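Local atomic coordinates of thymidylate synthase A (Bacillus subtilis, PDB entry 1BSP), a protein that catalyses the reductive methylation of dUMP to dTMP, with 5,10-methylenetetrahydrofolate as methyl donor and reductant, supplying a precursor for DNA synthesis. Residues K65-E70 and V192-V197; T158-E163 and A179-M184. One frame throughout, in Å; residues are numbered along the deposited sequence.

Interaction 1: K65-E70 and V192-V197; sequences KTAIKE and VFQYNV
The side-chain amide nitrogen of Q194 is gripped by two acceptors of helix 64-76: NE2 donates to the backbone oxygen O of A67 at 3.0 Å and to OE2 of E70 at 3.1 Å. The bond to E70 is the straighter, 162° at the hydrogen, and leaves close to the amide plane, yet it meets OE2 from above the carboxylate plane; the two flat groups are turned 60° apart. A water donates to both OE2 of E70 and OE1 of Q194, tying carboxylate to amide a second time. Q194 spans the gap because CG lies opposite the backbone N and the chain runs on extended, crossing the side chain of E70 at about a right angle. The other carboxylate oxygen of E70 takes a hydrogen bond from W93, and OE1 of Q194 a weak one from N191, a predicted dUMP-binding residue, so the amide has partners at both its ends. The axes of the buried segments 65-70 and 192-197, parts of helix 64-76 and the long helix 188-205, approach to 9.1 Å and cross at -54°. A67, with no side chain beyond CB, is where the backbones come nearest, its CA 5.3 Å from that of Q194. Beside the polar group the contact turns apolar. CB of A67 meets the F193 ring at its edge, in plane, 4.0 Å from CD2, while CG1 of I68 reaches CE2 of the same ring obliquely at 4.1 Å. V197 lays CG2 over one face of that ring, and its CG1 lies 4.3 Å from CG1 of I68.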
# COMPACT_ATOMS: atom_id res chain seq x y z
N LYS B 65 4.82 -24.01 -10.30
CA LYS B 65 6.16 -24.40 -9.87
C LYS B 65 7.18 -23.29 -10.02
O LYS B 65 8.18 -23.24 -9.30
CB LYS B 65 6.65 -25.66 -10.59
CG LYS B 65 6.23 -26.95 -9.94
CD LYS B 65 6.99 -28.12 -10.54
CE LYS B 65 6.68 -29.41 -9.82
NZ LYS B 65 7.39 -30.56 -10.44
N THR B 66 6.95 -22.40 -10.98
CA THR B 66 7.85 -21.28 -11.21
C THR B 66 7.55 -20.17 -10.20
O THR B 66 8.45 -19.47 -9.73
CB THR B 66 7.72 -20.77 -12.64
OG1 THR B 66 7.66 -21.89 -13.54
CG2 THR B 66 8.92 -19.91 -13.00
N ALA B 67 6.27 -20.04 -9.84
CA ALA B 67 5.83 -19.05 -8.88
C ALA B 67 6.54 -19.31 -7.56
O ALA B 67 7.15 -18.41 -6.98
CB ALA B 67 4.33 -19.15 -8.69
N ILE B 68 6.50 -20.56 -7.11
CA ILE B 68 7.14 -20.93 -5.86
C ILE B 68 8.67 -20.82 -5.96
O ILE B 68 9.31 -20.31 -5.04
CB ILE B 68 6.72 -22.34 -5.40
CG1 ILE B 68 5.19 -22.44 -5.37
CG2 ILE B 68 7.22 -22.60 -3.99
CD1 ILE B 68 4.67 -23.81 -5.01
N LYS B 69 9.26 -21.29 -7.06
CA LYS B 69 10.72 -21.20 -7.26
C LYS B 69 11.18 -19.75 -7.18
O LYS B 69 12.21 -19.43 -6.56
CB LYS B 69 11.13 -21.75 -8.63
CG LYS B 69 11.15 -23.27 -8.74
CD LYS B 69 11.15 -23.69 -10.20
CE LYS B 69 11.10 -25.20 -10.35
NZ LYS B 69 12.43 -25.82 -10.16
N GLU B 70 10.41 -18.87 -7.81
CA GLU B 70 10.71 -17.44 -7.82
C GLU B 70 10.59 -16.92 -6.40
O GLU B 70 11.44 -16.16 -5.94
CB GLU B 70 9.72 -16.71 -8.74
CG GLU B 70 9.95 -15.21 -8.85
CD GLU B 70 8.96 -14.56 -9.80
OE1 GLU B 70 9.05 -14.82 -11.02
OE2 GLU B 70 8.08 -13.80 -9.33
N VAL B 192 -0.75 -13.52 -7.37
CA VAL B 192 -1.70 -13.80 -6.31
C VAL B 192 -1.41 -15.14 -5.63
O VAL B 192 -1.20 -15.20 -4.42
CB VAL B 192 -3.14 -13.79 -6.81
CG1 VAL B 192 -4.09 -14.21 -5.68
CG2 VAL B 192 -3.50 -12.41 -7.32
N PHE B 193 -1.38 -16.21 -6.43
CA PHE B 193 -1.10 -17.54 -5.92
C PHE B 193 0.24 -17.51 -5.18
O PHE B 193 0.33 -17.93 -4.02
CB PHE B 193 -1.05 -18.54 -7.08
CG PHE B 193 -0.45 -19.87 -6.71
CD1 PHE B 193 -1.21 -20.82 -6.02
CD2 PHE B 193 0.87 -20.16 -7.03
CE1 PHE B 193 -0.65 -22.04 -5.66
CE2 PHE B 193 1.44 -21.38 -6.66
CZ PHE B 193 0.68 -22.32 -5.98
N GLN B 194 1.25 -16.96 -5.82
CA GLN B 194 2.59 -16.87 -5.24
C GLN B 194 2.60 -16.34 -3.80
O GLN B 194 3.23 -16.94 -2.92
CB GLN B 194 3.45 -15.97 -6.10
CG GLN B 194 4.90 -15.94 -5.75
CD GLN B 194 5.67 -15.00 -6.64
OE1 GLN B 194 5.16 -13.94 -7.03
NE2 GLN B 194 6.88 -15.38 -7.00
N TYR B 195 1.92 -15.23 -3.55
CA TYR B 195 1.93 -14.70 -2.20
C TYR B 195 1.10 -15.46 -1.19
O TYR B 195 1.43 -15.47 0.00
CB TYR B 195 1.69 -13.19 -2.17
CG TYR B 195 3.01 -12.47 -2.30
CD1 TYR B 195 3.65 -12.41 -3.53
CD2 TYR B 195 3.66 -11.95 -1.18
CE1 TYR B 195 4.92 -11.86 -3.65
CE2 TYR B 195 4.94 -11.39 -1.29
CZ TYR B 195 5.56 -11.36 -2.54
OH TYR B 195 6.82 -10.83 -2.69
N ASN B 196 0.08 -16.17 -1.65
CA ASN B 196 -0.72 -16.97 -0.74
C ASN B 196 0.18 -18.06 -0.16
O ASN B 196 0.16 -18.34 1.04
CB ASN B 196 -1.88 -17.63 -1.45
CG ASN B 196 -2.68 -18.51 -0.54
OD1 ASN B 196 -2.78 -19.72 -0.76
ND2 ASN B 196 -3.21 -17.92 0.52
N VAL B 197 0.99 -18.66 -1.03
CA VAL B 197 1.92 -19.71 -0.64
C VAL B 197 2.89 -19.21 0.43
O VAL B 197 3.23 -19.94 1.37
CB VAL B 197 2.66 -20.25 -1.91
CG1 VAL B 197 3.88 -21.08 -1.55
CG2 VAL B 197 1.68 -21.07 -2.75
O HOH W 1 7.35 -11.98 -7.22

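Interaction 2: T158-E163 and A179-M184; sequences TPCVYE and ARSNDM. With PO4 (phosphate ion), chain D.
V161 and A179 form an antiparallel non-hydrogen-bonded pair in the hairpin of strands 161-169 and 172-183, their CA atoms 3.9 Å apart, and just beyond it the N of R180 donates to O of C160 at 2.8 Å where the second strand turns a corner. On one face of the pair CG2 of V161 touches CB of A179. R180 carries most of the rest. Its CG sits between the backbone N and the carbonyl carbon (chi1 61°), and the chain runs extended to NE alongside the loop into C160, the predicted nucleophile. NE donates to O of P159 at 2.9 Å and NH2 to O of T158 at 3.3 Å; both donors stand above the carbonyl planes, the second by 63°. These bonds help hold the guanidinium's rotation; NH1 donates to O2 of the phosphate ion at 2.9 Å and weakly to O of R140 of the second subunit, with OG of S181 adding a weak bond to O2. SG of C160 lies over one guanidinium face. The ion, probably from the crystallisation liquor and also bound by R141 of the second subunit, may mark the dUMP phosphate site; R180 and S181 are predicted to bind dUMP shared with the partner subunit. The Y162 ring presents its edge to the N of R180, CE1 lying 3.7 Å from it; its hydroxyl is hydrogen-bonded to R178 of the same chain and E163 of the second subunit. N182 hydrogen-bonds N188 and N191 of helix 188-205; strand 143-145 borders Y162 and E163, strand 209-223 flanks S181 to M184, and helix 3-17 packs on M184.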
# COMPACT_ATOMS: atom_id res chain seq x y z
N THR B 158 12.07 -2.37 -11.35
CA THR B 158 11.27 -2.02 -10.18
C THR B 158 10.12 -3.00 -9.99
O THR B 158 9.41 -3.35 -10.94
CB THR B 158 10.75 -0.56 -10.30
OG1 THR B 158 10.12 -0.37 -11.57
CG2 THR B 158 11.90 0.42 -10.19
N PRO B 159 9.94 -3.49 -8.75
CA PRO B 159 8.90 -4.46 -8.37
C PRO B 159 7.45 -4.02 -8.46
O PRO B 159 7.11 -2.86 -8.22
CB PRO B 159 9.30 -4.84 -6.95
CG PRO B 159 9.95 -3.61 -6.43
CD PRO B 159 10.80 -3.18 -7.60
N CYS B 160 6.59 -4.95 -8.85
CA CYS B 160 5.17 -4.67 -8.95
C CYS B 160 4.57 -4.95 -7.57
O CYS B 160 3.96 -4.07 -6.98
CB CYS B 160 4.52 -5.53 -10.05
SG CYS B 160 5.12 -5.12 -11.74
N VAL B 161 4.75 -6.18 -7.07
CA VAL B 161 4.29 -6.53 -5.73
C VAL B 161 5.49 -6.10 -4.91
O VAL B 161 6.52 -6.77 -4.92
CB VAL B 161 4.07 -8.05 -5.55
CG1 VAL B 161 3.74 -8.34 -4.12
CG2 VAL B 161 2.92 -8.52 -6.42
N TYR B 162 5.37 -4.96 -4.26
CA TYR B 162 6.51 -4.43 -3.51
C TYR B 162 6.39 -4.41 -1.98
O TYR B 162 7.38 -4.11 -1.31
CB TYR B 162 6.85 -3.02 -4.02
CG TYR B 162 5.76 -2.01 -3.75
CD1 TYR B 162 4.60 -1.99 -4.51
CD2 TYR B 162 5.86 -1.13 -2.67
CE1 TYR B 162 3.56 -1.14 -4.20
CE2 TYR B 162 4.82 -0.28 -2.35
CZ TYR B 162 3.67 -0.29 -3.12
OH TYR B 162 2.63 0.54 -2.78
N GLU B 163 5.22 -4.72 -1.44
CA GLU B 163 5.02 -4.72 0.01
C GLU B 163 4.02 -5.76 0.54
O GLU B 163 3.23 -6.33 -0.23
CB GLU B 163 4.56 -3.34 0.48
CG GLU B 163 3.21 -2.91 -0.08
CD GLU B 163 2.76 -1.56 0.44
OE1 GLU B 163 3.53 -0.91 1.17
OE2 GLU B 163 1.62 -1.16 0.13
N ALA B 179 0.31 -4.55 -5.03
CA ALA B 179 1.00 -4.44 -6.31
C ALA B 179 0.73 -3.02 -6.85
O ALA B 179 -0.42 -2.57 -6.86
CB ALA B 179 0.49 -5.49 -7.30
N ARG B 180 1.78 -2.29 -7.21
CA ARG B 180 1.60 -0.93 -7.73
C ARG B 180 0.84 -0.98 -9.05
O ARG B 180 -0.03 -0.15 -9.31
CB ARG B 180 2.94 -0.22 -7.90
CG ARG B 180 3.89 -0.89 -8.86
CD ARG B 180 5.15 -0.04 -8.95
NE ARG B 180 6.18 -0.63 -9.81
CZ ARG B 180 6.16 -0.59 -11.13
NH1 ARG B 180 5.15 0.00 -11.76
NH2 ARG B 180 7.16 -1.12 -11.82
N SER B 181 1.16 -1.97 -9.86
CA SER B 181 0.48 -2.17 -11.13
C SER B 181 0.54 -3.66 -11.38
O SER B 181 1.49 -4.32 -10.95
CB SER B 181 1.17 -1.38 -12.26
OG SER B 181 2.54 -1.69 -12.35
N ASN B 182 -0.50 -4.20 -11.99
CA ASN B 182 -0.52 -5.61 -12.26
C ASN B 182 -1.25 -5.93 -13.56
O ASN B 182 -2.38 -5.49 -13.78
CB ASN B 182 -1.15 -6.35 -11.08
CG ASN B 182 -0.49 -7.68 -10.80
OD1 ASN B 182 -1.17 -8.69 -10.61
ND2 ASN B 182 0.84 -7.70 -10.74
N ASP B 183 -0.55 -6.60 -14.46
CA ASP B 183 -1.09 -7.05 -15.74
C ASP B 183 -2.00 -8.21 -15.36
O ASP B 183 -1.52 -9.26 -14.94
CB ASP B 183 0.08 -7.55 -16.62
CG ASP B 183 -0.37 -8.19 -17.93
OD1 ASP B 183 -1.58 -8.39 -18.16
OD2 ASP B 183 0.52 -8.52 -18.75
N MET B 184 -3.30 -8.02 -15.49
CA MET B 184 -4.27 -9.04 -15.13
C MET B 184 -4.21 -10.36 -15.91
O MET B 184 -4.55 -11.41 -15.38
CB MET B 184 -5.68 -8.47 -15.20
CG MET B 184 -5.91 -7.37 -14.21
SD MET B 184 -5.69 -7.97 -12.54
CE MET B 184 -7.16 -8.93 -12.38
P PO4 D . 5.96 -1.06 -15.42
O1 PO4 D . 6.87 0.22 -15.08
O2 PO4 D . 4.86 -1.11 -14.42
O3 PO4 D . 6.95 -2.15 -15.33
O4 PO4 D . 5.47 -0.81 -16.79

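Overall arrangement
Both contacts are largely buried, their centres about 14 Å apart, but they hold different elements: interaction 1 joins two helices, whereas interaction 2 joins neighbouring strands of the mixed sheet beside the predicted nucleophile C160. Strand 172-183 leads on in the chain to helix 188-205, and interaction 2 is nested within the loop that interaction 1 closes. They touch directly, CE1 of Y195 packing 3.7 Å from CG1 of V161. Interaction 1 lies within one subunit and combines an amide-carboxylate network with apolar packing. Interaction 2 depends on backbone carbonyls, an arginine and a bound anion, and borders the second subunit.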